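Local coordinates for protein transcriptional regulator, LacI family (Lactobacillus brevis, PDB 3JY6) that probably binds operator DNA as a transcription regulator of the LacI family, its periplasmic-binding-protein-like region serving as the likely effector-sensing part, at residues Q85-R93 with M239-Q250; N107-T116 with E141-A150. One frame throughout, in Å; residues are numbered along the deposited sequence.

Interaction 1 packs helix 236-251 on the parallel sheet that holds strand 88-91, in one lobe of a two-lobed periplasmic-binding-protein fold. Interaction 2 pairs helices 107-119 and 137-147 in the other lobe, on the sheet that holds strand 125-131. Their centres lie about 27 Å apart. The chain passes from strand 88-91 through both helices of interaction 2 before returning to helix 236-251. The two contacts meet at one point, where Asp-92 OD1 comes within 4.0 Å of Arg-142 NH2, a long and weak ion pair. This point probably lies near the cleft between the lobes, where LacI-family relatives bind effectors.

Interaction 1. Residues Q85-R93 with M239-Q250; sequences QMPVVSVDR and MGASSAEIMLRQ
Val-89 and Val-91 direct their methyl groups from strand 88-91 at helix 239-250, which runs antiparallel to the strand at 166°. The axes come within 8.6 Å. Ser-243 is the low point of the helix surface between the two valines. Val-91 CG2 presses on Ser-243 CB at 3.4 Å, tighter than usual carbon contact, while Val-89 CG1 meets the same carbon from its own side. The serine hydroxyl is folded back onto its helix, chi1 75°, and bonds to Gly-240 O, which also accepts from Ala-244 N. CB thus makes the closest contact with the valines, and OG also borders Val-91 CG2. Val-89 CG2 fills the next hollow, against Ile-246 CG2 at 3.7 Å and beside the amide of Gln-250. At one end the Pro-87 ring is a bump met by Met-247. Met-247 CE touches Pro-87 CG, the two side chains crossing at about a right angle. At the other end Met-239 CE closes the contact beside Asp-92, whose OD1 is held by Gln-234.

Gln-250 extends from the helix to the strand, its chain straight beyond CG. Gln-250 NE2 donates to Val-88 O at 3.1 Å, nearly straight at 170°. The acceptor lies in the amide plane, but the donor stands above the carbonyl plane. OE1 is buried against Val-89 CG2 and Pro-87 CB, with no polar partner in the model. A leucine here would probably leave Val-88 O without this donor and remove the polar tie between helix and strand. The chemistry is mainly apolar, with one side-chain hydrogen bond to the strand backbone. The buried OE1 probably costs some of what that bond gains, so shape matching probably carries most of the hold.

Interaction 2. Residues N107-T116 with E141-A150; sequences NFEAAKAATT and ERYRGILAAA
Phe-108 and Lys-112 on helix 107-116 lie against Gly-145 of helix 141-147, where the axes approach to 7.0 Å, crossing at -36°, and the CA atoms of Lys-112 and Gly-145 are 4.2 Å apart. Gly-145 makes this closeness possible, since a CB there would clash with Phe-108 O and Ala-111 CB. Backbone CA-H...O contacts follow, including Lys-112 CA to Gly-145 O at 3.2 Å.

The Phe-108 ring is swung out along the second helix, CG anti to the backbone N (chi1 174°). The guanidinium of Arg-144 lies flat over one ring face, its plane 5° from that of the ring and the centres 3.6 Å apart. This is both a stack and a cation-pi contact. A salt bridge from Arg-144 NH1 to Glu-141 OE2 probably helps hold the guanidinium in place; a crystal neighbour also touches Arg-144. Ala-148 CB touches the ring at CZ.

Near the start of helix 107-119, Arg-142 grips Asn-107 OD1 side-on with two nitrogens. Arg-142 NE donates to Asn-107 OD1 at 2.6 Å, the straighter bond, and Arg-142 NH2 reaches Asn-107 OD1 at 3.0 Å, more bent. The oxygen lies in the guanidinium plane, although the amide plane is turned away from it. Asn-107 ND2 bonds to Glu-94, and Arg-142 NH1 to Leu-188 O, so each group has a second polar partner.

At the other end, Thr-115 CG2 meets Ala-149 CB at 3.5 Å and also touches Ala-150. Ile-146 and Thr-115 both reach Phe-186 of strand 183-187. The glycine and small alanines give a close helix pair packed on a parallel sheet, as in the alpha/beta lobes of the periplasmic-binding-protein fold shared by LacI-family regulators.

Interaction 1. Residues Q85-R93 with M239-Q250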
ATOM      1  N   GLN A  85       0.112  28.379 -12.254  1.00 21.96           N
ATOM      2  CA  GLN A  85       1.509  28.493 -12.621  1.00 23.48           C
ATOM      3  C   GLN A  85       1.917  27.200 -13.342  1.00 23.13           C
ATOM      4  O   GLN A  85       2.804  27.208 -14.194  1.00 23.83           O
ATOM      5  CB  GLN A  85       2.378  28.700 -11.372  1.00 24.74           C
ATOM      6  CG  GLN A  85       2.467  27.492 -10.465  1.00 27.33           C
ATOM      7  CD  GLN A  85       3.327  27.739  -9.245  1.00 29.55           C
ATOM      8  OE1 GLN A  85       2.872  28.310  -8.252  1.00 31.65           O
ATOM      9  NE2 GLN A  85       4.587  27.316  -9.319  1.00 29.32           N
ATOM     10  N   MET A  86       1.253  26.093 -13.016  1.00 19.22           N
ATOM     11  CA  MET A  86       1.594  24.822 -13.631  1.00 18.60           C
ATOM     12  C   MET A  86       0.381  24.048 -14.119  1.00 18.02           C
ATOM     13  O   MET A  86      -0.708  24.168 -13.562  1.00 19.01           O
ATOM     14  CB  MET A  86       2.382  23.948 -12.635  1.00 17.97           C
ATOM     15  CG  MET A  86       1.561  23.396 -11.464  1.00 14.99           C
ATOM     16  SD  MET A  86       2.531  22.538 -10.173  1.00  6.99           S
ATOM     17  CE  MET A  86       3.285  23.966  -9.320  1.00  9.90           C
ATOM     18  N   PRO A  87       0.553  23.257 -15.183  1.00 16.00           N
ATOM     19  CA  PRO A  87      -0.561  22.469 -15.707  1.00 15.55           C
ATOM     20  C   PRO A  87      -1.052  21.485 -14.648  1.00 14.14           C
ATOM     21  O   PRO A  87      -0.281  21.040 -13.796  1.00 12.46           O
ATOM     22  CB  PRO A  87       0.035  21.778 -16.934  1.00 16.09           C
ATOM     23  CG  PRO A  87       1.526  21.703 -16.612  1.00 17.78           C
ATOM     24  CD  PRO A  87       1.777  23.056 -15.978  1.00 17.60           C
ATOM     25  N   VAL A  88      -2.338  21.154 -14.706  1.00 14.05           N
ATOM     26  CA  VAL A  88      -2.948  20.248 -13.743  1.00 12.41           C
ATOM     27  C   VAL A  88      -3.788  19.186 -14.435  1.00 13.11           C
ATOM     28  O   VAL A  88      -4.421  19.454 -15.460  1.00 12.97           O
ATOM     29  CB  VAL A  88      -3.893  21.016 -12.776  1.00 11.89           C
ATOM     30  CG1 VAL A  88      -4.484  20.068 -11.738  1.00 12.00           C
ATOM     31  CG2 VAL A  88      -3.135  22.172 -12.089  1.00 11.71           C
ATOM     32  N   VAL A  89      -3.783  17.978 -13.878  1.00 12.56           N
ATOM     33  CA  VAL A  89      -4.613  16.890 -14.383  1.00 11.47           C
ATOM     34  C   VAL A  89      -5.184  16.232 -13.135  1.00 10.99           C
ATOM     35  O   VAL A  89      -4.455  15.984 -12.180  1.00 11.11           O
ATOM     36  CB  VAL A  89      -3.817  15.820 -15.187  1.00 13.24           C
ATOM     37  CG1 VAL A  89      -4.751  14.688 -15.602  1.00 12.78           C
ATOM     38  CG2 VAL A  89      -3.225  16.421 -16.432  1.00 14.86           C
ATOM     39  N   SER A  90      -6.484  15.964 -13.136  1.00 12.76           N
ATOM     40  CA  SER A  90      -7.124  15.329 -11.990  1.00 15.59           C
ATOM     41  C   SER A  90      -7.439  13.861 -12.314  1.00 14.39           C
ATOM     42  O   SER A  90      -7.652  13.492 -13.470  1.00 14.21           O
ATOM     43  CB  SER A  90      -8.406  16.085 -11.621  1.00 17.10           C
ATOM     44  OG  SER A  90      -8.730  15.887 -10.254  1.00 26.87           O
ATOM     45  N   VAL A  91      -7.448  13.024 -11.289  1.00 14.88           N
ATOM     46  CA  VAL A  91      -7.717  11.607 -11.484  1.00 16.11           C
ATOM     47  C   VAL A  91      -8.661  11.018 -10.446  1.00 16.33           C
ATOM     48  O   VAL A  91      -8.594  11.359  -9.260  1.00 12.76           O
ATOM     49  CB  VAL A  91      -6.405  10.777 -11.448  1.00 17.59           C
ATOM     50  CG1 VAL A  91      -6.697   9.311 -11.773  1.00 15.67           C
ATOM     51  CG2 VAL A  91      -5.400  11.354 -12.426  1.00 18.54           C
ATOM     52  N   ASP A  92      -9.545  10.143 -10.922  1.00 18.17           N
ATOM     53  CA  ASP A  92     -10.496   9.415 -10.082  1.00 22.01           C
ATOM     54  C   ASP A  92     -11.440  10.296  -9.269  1.00 24.61           C
ATOM     55  O   ASP A  92     -11.824   9.926  -8.165  1.00 23.78           O
ATOM     56  CB  ASP A  92      -9.714   8.495  -9.129  1.00 20.82           C
ATOM     57  CG  ASP A  92     -10.602   7.480  -8.436  1.00 22.30           C
ATOM     58  OD1 ASP A  92     -11.267   6.696  -9.140  1.00 25.18           O
ATOM     59  OD2 ASP A  92     -10.643   7.457  -7.187  1.00 24.57           O
ATOM     60  N   ARG A  93     -11.844  11.436  -9.817  1.00 27.99           N
ATOM     61  CA  ARG A  93     -12.702  12.343  -9.068  1.00 31.54           C
ATOM     62  C   ARG A  93     -14.145  12.512  -9.485  1.00 32.37           C
ATOM     63  O   ARG A  93     -14.981  12.846  -8.654  1.00 36.07           O
ATOM     64  CB  ARG A  93     -12.050  13.726  -8.996  1.00 33.00           C
ATOM     65  CG  ARG A  93     -11.063  13.876  -7.851  1.00 35.52           C
ATOM     66  CD  ARG A  93     -11.811  13.926  -6.535  1.00 39.23           C
ATOM     67  NE  ARG A  93     -12.866  14.941  -6.564  1.00 43.29           N
ATOM     68  CZ  ARG A  93     -12.662  16.251  -6.438  1.00 43.93           C
ATOM     69  NH1 ARG A  93     -11.434  16.728  -6.263  1.00 42.65           N
ATOM     70  NH2 ARG A  93     -13.693  17.086  -6.500  1.00 44.24           N
ATOM     71  N   MET A 239      -4.720   4.174 -15.173  1.00 14.72           N
ATOM     72  CA  MET A 239      -5.285   5.504 -14.951  1.00 12.55           C
ATOM     73  C   MET A 239      -4.122   6.473 -14.678  1.00 11.87           C
ATOM     74  O   MET A 239      -4.101   7.605 -15.174  1.00 11.00           O
ATOM     75  CB  MET A 239      -6.263   5.475 -13.763  1.00 11.29           C
ATOM     76  CG  MET A 239      -7.603   4.744 -14.016  1.00  8.77           C
ATOM     77  SD  MET A 239      -8.726   4.758 -12.573  1.00  4.52           S
ATOM     78  CE  MET A 239      -9.506   6.332 -12.749  1.00 10.96           C
ATOM     79  N   GLY A 240      -3.141   5.998 -13.918  1.00 11.31           N
ATOM     80  CA  GLY A 240      -1.979   6.817 -13.597  1.00 12.92           C
ATOM     81  C   GLY A 240      -1.124   7.106 -14.824  1.00 13.81           C
ATOM     82  O   GLY A 240      -0.626   8.222 -15.009  1.00 12.02           O
ATOM     83  N   ALA A 241      -0.946   6.099 -15.675  1.00 13.39           N
ATOM     84  CA  ALA A 241      -0.154   6.284 -16.896  1.00 14.85           C
ATOM     85  C   ALA A 241      -0.890   7.191 -17.900  1.00 14.50           C
ATOM     86  O   ALA A 241      -0.268   7.963 -18.635  1.00 15.67           O
ATOM     87  CB  ALA A 241       0.172   4.913 -17.548  1.00 12.26           C
ATOM     88  N   SER A 242      -2.213   7.092 -17.934  1.00 12.99           N
ATOM     89  CA  SER A 242      -2.991   7.907 -18.851  1.00 12.40           C
ATOM     90  C   SER A 242      -2.942   9.358 -18.406  1.00 11.82           C
ATOM     91  O   SER A 242      -2.868  10.273 -19.235  1.00 11.47           O
ATOM     92  CB  SER A 242      -4.441   7.422 -18.895  1.00 13.13           C
ATOM     93  OG  SER A 242      -4.475   6.061 -19.265  1.00 15.07           O
ATOM     94  N   SER A 243      -2.981   9.573 -17.097  1.00 11.36           N
ATOM     95  CA  SER A 243      -2.936  10.935 -16.584  1.00 14.10           C
ATOM     96  C   SER A 243      -1.560  11.536 -16.826  1.00 15.45           C
ATOM     97  O   SER A 243      -1.436  12.762 -16.997  1.00 14.76           O
ATOM     98  CB  SER A 243      -3.293  10.992 -15.093  1.00 11.59           C
ATOM     99  OG  SER A 243      -2.248  10.531 -14.266  1.00 15.68           O
ATOM    100  N   ALA A 244      -0.532  10.681 -16.844  1.00 15.05           N
ATOM    101  CA  ALA A 244       0.831  11.148 -17.104  1.00 15.57           C
ATOM    102  C   ALA A 244       0.986  11.475 -18.597  1.00 15.95           C
ATOM    103  O   ALA A 244       1.734  12.379 -18.969  1.00 16.36           O
ATOM    104  CB  ALA A 244       1.855  10.100 -16.692  1.00 16.00           C
ATOM    105  N   GLU A 245       0.288  10.736 -19.452  1.00 16.58           N
ATOM    106  CA  GLU A 245       0.348  10.995 -20.891  1.00 19.16           C
ATOM    107  C   GLU A 245      -0.254  12.372 -21.183  1.00 18.17           C
ATOM    108  O   GLU A 245       0.248  13.128 -22.012  1.00 17.41           O
ATOM    109  CB  GLU A 245      -0.415   9.916 -21.672  1.00 21.88           C
ATOM    110  CG  GLU A 245       0.293   8.561 -21.735  1.00 26.88           C
ATOM    111  CD  GLU A 245       1.452   8.545 -22.722  1.00 29.97           C
ATOM    112  OE1 GLU A 245       1.793   9.620 -23.257  1.00 29.90           O
ATOM    113  OE2 GLU A 245       2.028   7.453 -22.959  1.00 33.61           O
ATOM    114  N   ILE A 246      -1.329  12.698 -20.480  1.00 15.19           N
ATOM    115  CA  ILE A 246      -1.981  13.986 -20.662  1.00 14.90           C
ATOM    116  C   ILE A 246      -1.041  15.094 -20.170  1.00 14.80           C
ATOM    117  O   ILE A 246      -0.875  16.119 -20.826  1.00 12.91           O
ATOM    118  CB  ILE A 246      -3.322  14.032 -19.872  1.00 15.06           C
ATOM    119  CG1 ILE A 246      -4.323  13.036 -20.481  1.00 14.85           C
ATOM    120  CG2 ILE A 246      -3.886  15.431 -19.893  1.00 14.08           C
ATOM    121  CD1 ILE A 246      -5.628  12.921 -19.711  1.00 11.11           C
ATOM    122  N   MET A 247      -0.414  14.871 -19.018  1.00 13.28           N
ATOM    123  CA  MET A 247       0.503  15.856 -18.455  1.00 14.63           C
ATOM    124  C   MET A 247       1.628  16.177 -19.434  1.00 15.80           C
ATOM    125  O   MET A 247       1.940  17.342 -19.676  1.00 19.24           O
ATOM    126  CB  MET A 247       1.082  15.344 -17.129  1.00 13.74           C
ATOM    127  CG  MET A 247       2.173  16.233 -16.464  1.00 14.11           C
ATOM    128  SD  MET A 247       1.621  17.904 -16.075  1.00 12.97           S
ATOM    129  CE  MET A 247       2.910  18.677 -15.833  1.00 19.20           C
ATOM    130  N   LEU A 248       2.235  15.144 -20.003  1.00 15.43           N
ATOM    131  CA  LEU A 248       3.316  15.356 -20.950  1.00 17.19           C
ATOM    132  C   LEU A 248       2.833  16.176 -22.150  1.00 17.49           C
ATOM    133  O   LEU A 248       3.608  16.910 -22.750  1.00 16.50           O
ATOM    134  CB  LEU A 248       3.866  14.017 -21.424  1.00 16.04           C
ATOM    135  CG  LEU A 248       4.566  13.184 -20.348  1.00 17.42           C
ATOM    136  CD1 LEU A 248       5.082  11.893 -20.970  1.00 15.34           C
ATOM    137  CD2 LEU A 248       5.724  13.974 -19.753  1.00 16.90           C
ATOM    138  N   ARG A 249       1.555  16.042 -22.496  1.00 18.40           N
ATOM    139  CA  ARG A 249       0.998  16.796 -23.613  1.00 18.45           C
ATOM    140  C   ARG A 249       0.887  18.263 -23.216  1.00 18.59           C
ATOM    141  O   ARG A 249       1.110  19.151 -24.038  1.00 20.88           O
ATOM    142  CB  ARG A 249      -0.375  16.242 -24.014  1.00 19.35           C
ATOM    143  CG  ARG A 249      -0.309  14.981 -24.861  1.00 18.84           C
ATOM    144  CD  ARG A 249      -1.681  14.355 -25.019  1.00 19.08           C
ATOM    145  NE  ARG A 249      -2.650  15.266 -25.643  1.00 19.39           N
ATOM    146  CZ  ARG A 249      -3.967  15.085 -25.579  1.00 21.50           C
ATOM    147  NH1 ARG A 249      -4.453  14.039 -24.922  1.00 23.73           N
ATOM    148  NH2 ARG A 249      -4.797  15.935 -26.163  1.00 22.89           N
ATOM    149  N   GLN A 250       0.556  18.523 -21.956  1.00 18.98           N
ATOM    150  CA  GLN A 250       0.447  19.903 -21.485  1.00 19.27           C
ATOM    151  C   GLN A 250       1.856  20.505 -21.382  1.00 19.92           C
ATOM    152  O   GLN A 250       2.063  21.666 -21.733  1.00 16.67           O
ATOM    153  CB  GLN A 250      -0.245  19.973 -20.113  1.00 18.43           C
ATOM    154  CG  GLN A 250      -1.679  19.401 -20.049  1.00 16.46           C
ATOM    155  CD  GLN A 250      -2.210  19.306 -18.605  1.00 14.71           C
ATOM    156  OE1 GLN A 250      -1.569  18.714 -17.743  1.00 16.93           O
ATOM    157  NE2 GLN A 250      -3.368  19.894 -18.347  1.00 14.32           N
TER

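Interaction 2. Residues N107-T116 with E141-A150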
ATOM      1  N   ASN A 107     -17.760   4.908 -13.223  1.00 22.88           N
ATOM      2  CA  ASN A 107     -18.312   4.454 -11.949  1.00 23.15           C
ATOM      3  C   ASN A 107     -19.751   3.958 -11.945  1.00 23.61           C
ATOM      4  O   ASN A 107     -20.043   2.917 -11.343  1.00 21.54           O
ATOM      5  CB  ASN A 107     -18.144   5.557 -10.909  1.00 21.57           C
ATOM      6  CG  ASN A 107     -16.691   5.794 -10.564  1.00 22.47           C
ATOM      7  OD1 ASN A 107     -16.065   4.974  -9.893  1.00 20.56           O
ATOM      8  ND2 ASN A 107     -16.140   6.908 -11.035  1.00 19.83           N
ATOM      9  N   PHE A 108     -20.638   4.707 -12.600  1.00 24.55           N
ATOM     10  CA  PHE A 108     -22.054   4.343 -12.686  1.00 25.70           C
ATOM     11  C   PHE A 108     -22.222   3.083 -13.529  1.00 25.81           C
ATOM     12  O   PHE A 108     -22.795   2.094 -13.068  1.00 26.47           O
ATOM     13  CB  PHE A 108     -22.868   5.485 -13.305  1.00 25.07           C
ATOM     14  CG  PHE A 108     -24.314   5.137 -13.559  1.00 27.47           C
ATOM     15  CD1 PHE A 108     -25.214   5.026 -12.504  1.00 27.05           C
ATOM     16  CD2 PHE A 108     -24.771   4.914 -14.861  1.00 26.61           C
ATOM     17  CE1 PHE A 108     -26.556   4.694 -12.739  1.00 26.65           C
ATOM     18  CE2 PHE A 108     -26.102   4.584 -15.105  1.00 26.62           C
ATOM     19  CZ  PHE A 108     -26.999   4.473 -14.040  1.00 26.50           C
ATOM     20  N   GLU A 109     -21.707   3.119 -14.757  1.00 25.86           N
ATOM     21  CA  GLU A 109     -21.806   1.983 -15.669  1.00 26.00           C
ATOM     22  C   GLU A 109     -21.163   0.718 -15.126  1.00 26.14           C
ATOM     23  O   GLU A 109     -21.722  -0.371 -15.256  1.00 27.11           O
ATOM     24  CB  GLU A 109     -21.182   2.324 -17.027  1.00 28.35           C
ATOM     25  CG  GLU A 109     -22.088   3.129 -17.931  1.00 33.54           C
ATOM     26  CD  GLU A 109     -23.451   2.488 -18.076  1.00 35.79           C
ATOM     27  OE1 GLU A 109     -23.503   1.263 -18.315  1.00 38.09           O
ATOM     28  OE2 GLU A 109     -24.465   3.208 -17.947  1.00 38.23           O
ATOM     29  N   ALA A 110     -19.984   0.853 -14.528  1.00 24.20           N
ATOM     30  CA  ALA A 110     -19.286  -0.300 -13.970  1.00 22.72           C
ATOM     31  C   ALA A 110     -20.063  -0.952 -12.830  1.00 22.43           C
ATOM     32  O   ALA A 110     -20.183  -2.177 -12.774  1.00 22.93           O
ATOM     33  CB  ALA A 110     -17.905   0.113 -13.478  1.00 23.21           C
ATOM     34  N   ALA A 111     -20.589  -0.140 -11.918  1.00 19.85           N
ATOM     35  CA  ALA A 111     -21.335  -0.672 -10.779  1.00 19.35           C
ATOM     36  C   ALA A 111     -22.595  -1.365 -11.269  1.00 20.07           C
ATOM     37  O   ALA A 111     -22.889  -2.499 -10.878  1.00 18.62           O
ATOM     38  CB  ALA A 111     -21.701   0.455  -9.793  1.00 18.04           C
ATOM     39  N   LYS A 112     -23.322  -0.658 -12.126  1.00 19.65           N
ATOM     40  CA  LYS A 112     -24.567  -1.138 -12.717  1.00 23.48           C
ATOM     41  C   LYS A 112     -24.390  -2.488 -13.414  1.00 21.33           C
ATOM     42  O   LYS A 112     -25.190  -3.401 -13.222  1.00 21.23           O
ATOM     43  CB  LYS A 112     -25.080  -0.110 -13.729  1.00 25.51           C
ATOM     44  CG  LYS A 112     -26.367  -0.484 -14.438  1.00 29.59           C
ATOM     45  CD  LYS A 112     -26.466   0.296 -15.748  1.00 35.12           C
ATOM     46  CE  LYS A 112     -27.642  -0.138 -16.593  1.00 38.65           C
ATOM     47  NZ  LYS A 112     -27.573   0.477 -17.957  1.00 42.02           N
ATOM     48  N   ALA A 113     -23.345  -2.597 -14.230  1.00 19.00           N
ATOM     49  CA  ALA A 113     -23.068  -3.831 -14.956  1.00 18.40           C
ATOM     50  C   ALA A 113     -22.708  -4.959 -13.997  1.00 19.68           C
ATOM     51  O   ALA A 113     -23.114  -6.098 -14.199  1.00 20.01           O
ATOM     52  CB  ALA A 113     -21.932  -3.616 -15.953  1.00 17.53           C
ATOM     53  N   ALA A 114     -21.940  -4.641 -12.957  1.00 19.41           N
ATOM     54  CA  ALA A 114     -21.555  -5.641 -11.969  1.00 19.00           C
ATOM     55  C   ALA A 114     -22.798  -6.175 -11.239  1.00 18.95           C
ATOM     56  O   ALA A 114     -22.941  -7.388 -11.025  1.00 17.90           O
ATOM     57  CB  ALA A 114     -20.573  -5.038 -10.973  1.00 17.94           C
ATOM     58  N   THR A 115     -23.697  -5.269 -10.865  1.00 19.22           N
ATOM     59  CA  THR A 115     -24.921  -5.657 -10.175  1.00 20.85           C
ATOM     60  C   THR A 115     -25.756  -6.539 -11.105  1.00 21.80           C
ATOM     61  O   THR A 115     -26.289  -7.570 -10.694  1.00 20.90           O
ATOM     62  CB  THR A 115     -25.760  -4.423  -9.774  1.00 21.39           C
ATOM     63  OG1 THR A 115     -25.014  -3.619  -8.854  1.00 25.48           O
ATOM     64  CG2 THR A 115     -27.052  -4.847  -9.105  1.00 21.11           C
ATOM     65  N   THR A 116     -25.863  -6.120 -12.360  1.00 22.08           N
ATOM     66  CA  THR A 116     -26.630  -6.866 -13.348  1.00 22.79           C
ATOM     67  C   THR A 116     -26.083  -8.276 -13.492  1.00 22.92           C
ATOM     68  O   THR A 116     -26.844  -9.243 -13.538  1.00 23.86           O
ATOM     69  CB  THR A 116     -26.615  -6.133 -14.710  1.00 24.08           C
ATOM     70  OG1 THR A 116     -27.403  -4.940 -14.591  1.00 27.04           O
ATOM     71  CG2 THR A 116     -27.181  -7.021 -15.837  1.00 22.11           C
ATOM     72  N   GLU A 141     -21.937   7.792  -7.328  1.00 26.06           N
ATOM     73  CA  GLU A 141     -22.182   7.262  -8.662  1.00 25.81           C
ATOM     74  C   GLU A 141     -22.218   5.736  -8.676  1.00 25.21           C
ATOM     75  O   GLU A 141     -23.026   5.135  -9.373  1.00 26.94           O
ATOM     76  CB  GLU A 141     -21.107   7.756  -9.630  1.00 28.50           C
ATOM     77  CG  GLU A 141     -21.308   9.180 -10.154  1.00 30.09           C
ATOM     78  CD  GLU A 141     -22.528   9.306 -11.055  1.00 32.58           C
ATOM     79  OE1 GLU A 141     -23.583   9.774 -10.576  1.00 32.57           O
ATOM     80  OE2 GLU A 141     -22.439   8.927 -12.247  1.00 34.08           O
ATOM     81  N   ARG A 142     -21.338   5.107  -7.912  1.00 24.92           N
ATOM     82  CA  ARG A 142     -21.295   3.649  -7.859  1.00 23.45           C
ATOM     83  C   ARG A 142     -22.550   3.134  -7.163  1.00 23.63           C
ATOM     84  O   ARG A 142     -23.073   2.068  -7.488  1.00 21.54           O
ATOM     85  CB  ARG A 142     -20.030   3.193  -7.123  1.00 19.39           C
ATOM     86  CG  ARG A 142     -18.736   3.624  -7.822  1.00 17.92           C
ATOM     87  CD  ARG A 142     -17.488   3.295  -6.986  1.00 16.54           C
ATOM     88  NE  ARG A 142     -16.280   3.809  -7.625  1.00 15.81           N
ATOM     89  CZ  ARG A 142     -15.042   3.694  -7.143  1.00 15.18           C
ATOM     90  NH1 ARG A 142     -14.803   3.079  -5.986  1.00 11.65           N
ATOM     91  NH2 ARG A 142     -14.028   4.187  -7.838  1.00 13.66           N
ATOM     92  N   TYR A 143     -23.038   3.905  -6.203  1.00 25.66           N
ATOM     93  CA  TYR A 143     -24.240   3.531  -5.476  1.00 26.91           C
ATOM     94  C   TYR A 143     -25.425   3.728  -6.415  1.00 28.14           C
ATOM     95  O   TYR A 143     -26.367   2.931  -6.423  1.00 26.97           O
ATOM     96  CB  TYR A 143     -24.403   4.402  -4.235  1.00 28.78           C
ATOM     97  CG  TYR A 143     -25.688   4.152  -3.470  1.00 31.41           C
ATOM     98  CD1 TYR A 143     -26.007   2.882  -2.992  1.00 31.36           C
ATOM     99  CD2 TYR A 143     -26.575   5.192  -3.213  1.00 33.48           C
ATOM    100  CE1 TYR A 143     -27.184   2.657  -2.273  1.00 34.96           C
ATOM    101  CE2 TYR A 143     -27.751   4.983  -2.498  1.00 35.81           C
ATOM    102  CZ  TYR A 143     -28.052   3.714  -2.033  1.00 36.52           C
ATOM    103  OH  TYR A 143     -29.228   3.504  -1.352  1.00 36.37           O
ATOM    104  N   ARG A 144     -25.344   4.788  -7.219  1.00 28.40           N
ATOM    105  CA  ARG A 144     -26.379   5.129  -8.184  1.00 30.32           C
ATOM    106  C   ARG A 144     -26.463   4.035  -9.245  1.00 30.17           C
ATOM    107  O   ARG A 144     -27.534   3.744  -9.775  1.00 30.22           O
ATOM    108  CB  ARG A 144     -26.049   6.478  -8.832  1.00 32.58           C
ATOM    109  CG  ARG A 144     -27.071   6.977  -9.837  1.00 35.11           C
ATOM    110  CD  ARG A 144     -26.522   8.158 -10.626  1.00 36.70           C
ATOM    111  NE  ARG A 144     -26.947   8.075 -12.017  1.00 39.81           N
ATOM    112  CZ  ARG A 144     -26.147   8.288 -13.054  1.00 40.65           C
ATOM    113  NH1 ARG A 144     -24.873   8.604 -12.859  1.00 40.82           N
ATOM    114  NH2 ARG A 144     -26.618   8.164 -14.288  1.00 41.98           N
ATOM    115  N   GLY A 145     -25.321   3.426  -9.545  1.00 29.91           N
ATOM    116  CA  GLY A 145     -25.288   2.363 -10.530  1.00 28.99           C
ATOM    117  C   GLY A 145     -25.924   1.086 -10.002  1.00 28.34           C
ATOM    118  O   GLY A 145     -26.584   0.362 -10.745  1.00 27.93           O
ATOM    119  N   ILE A 146     -25.727   0.806  -8.716  1.00 27.41           N
ATOM    120  CA  ILE A 146     -26.292  -0.394  -8.107  1.00 27.21           C
ATOM    121  C   ILE A 146     -27.825  -0.332  -8.086  1.00 28.30           C
ATOM    122  O   ILE A 146     -28.492  -1.241  -8.597  1.00 28.70           O
ATOM    123  CB  ILE A 146     -25.737  -0.608  -6.675  1.00 25.43           C
ATOM    124  CG1 ILE A 146     -24.244  -0.950  -6.752  1.00 23.42           C
ATOM    125  CG2 ILE A 146     -26.501  -1.728  -5.971  1.00 24.88           C
ATOM    126  CD1 ILE A 146     -23.546  -1.029  -5.405  1.00 21.28           C
ATOM    127  N   LEU A 147     -28.381   0.739  -7.522  1.00 28.15           N
ATOM    128  CA  LEU A 147     -29.837   0.905  -7.462  1.00 29.74           C
ATOM    129  C   LEU A 147     -30.455   0.792  -8.849  1.00 29.50           C
ATOM    130  O   LEU A 147     -31.582   0.320  -8.992  1.00 31.74           O
ATOM    131  CB  LEU A 147     -30.232   2.272  -6.886  1.00 30.88           C
ATOM    132  CG  LEU A 147     -29.620   2.765  -5.572  1.00 31.78           C
ATOM    133  CD1 LEU A 147     -30.091   4.190  -5.316  1.00 31.33           C
ATOM    134  CD2 LEU A 147     -29.998   1.845  -4.422  1.00 31.73           C
ATOM    135  N   ALA A 148     -29.726   1.231  -9.869  1.00 28.60           N
ATOM    136  CA  ALA A 148     -30.241   1.182 -11.227  1.00 27.79           C
ATOM    137  C   ALA A 148     -30.283  -0.243 -11.773  1.00 28.82           C
ATOM    138  O   ALA A 148     -30.720  -0.464 -12.905  1.00 26.81           O
ATOM    139  CB  ALA A 148     -29.400   2.058 -12.122  1.00 28.51           C
ATOM    140  N   ALA A 149     -29.846  -1.211 -10.969  1.00 27.67           N
ATOM    141  CA  ALA A 149     -29.839  -2.603 -11.416  1.00 28.75           C
ATOM    142  C   ALA A 149     -30.404  -3.615 -10.417  1.00 29.11           C
ATOM    143  O   ALA A 149     -30.582  -4.781 -10.766  1.00 28.70           O
ATOM    144  CB  ALA A 149     -28.422  -3.015 -11.802  1.00 24.80           C
ATOM    145  N   ALA A 150     -30.680  -3.186  -9.190  1.00 31.49           N
ATOM    146  CA  ALA A 150     -31.190  -4.102  -8.166  1.00 35.23           C
ATOM    147  C   ALA A 150     -32.442  -3.635  -7.413  1.00 37.27           C
ATOM    148  O   ALA A 150     -32.644  -2.441  -7.192  1.00 39.13           O
ATOM    149  CB  ALA A 150     -30.082  -4.408  -7.168  1.00 35.33           C
TER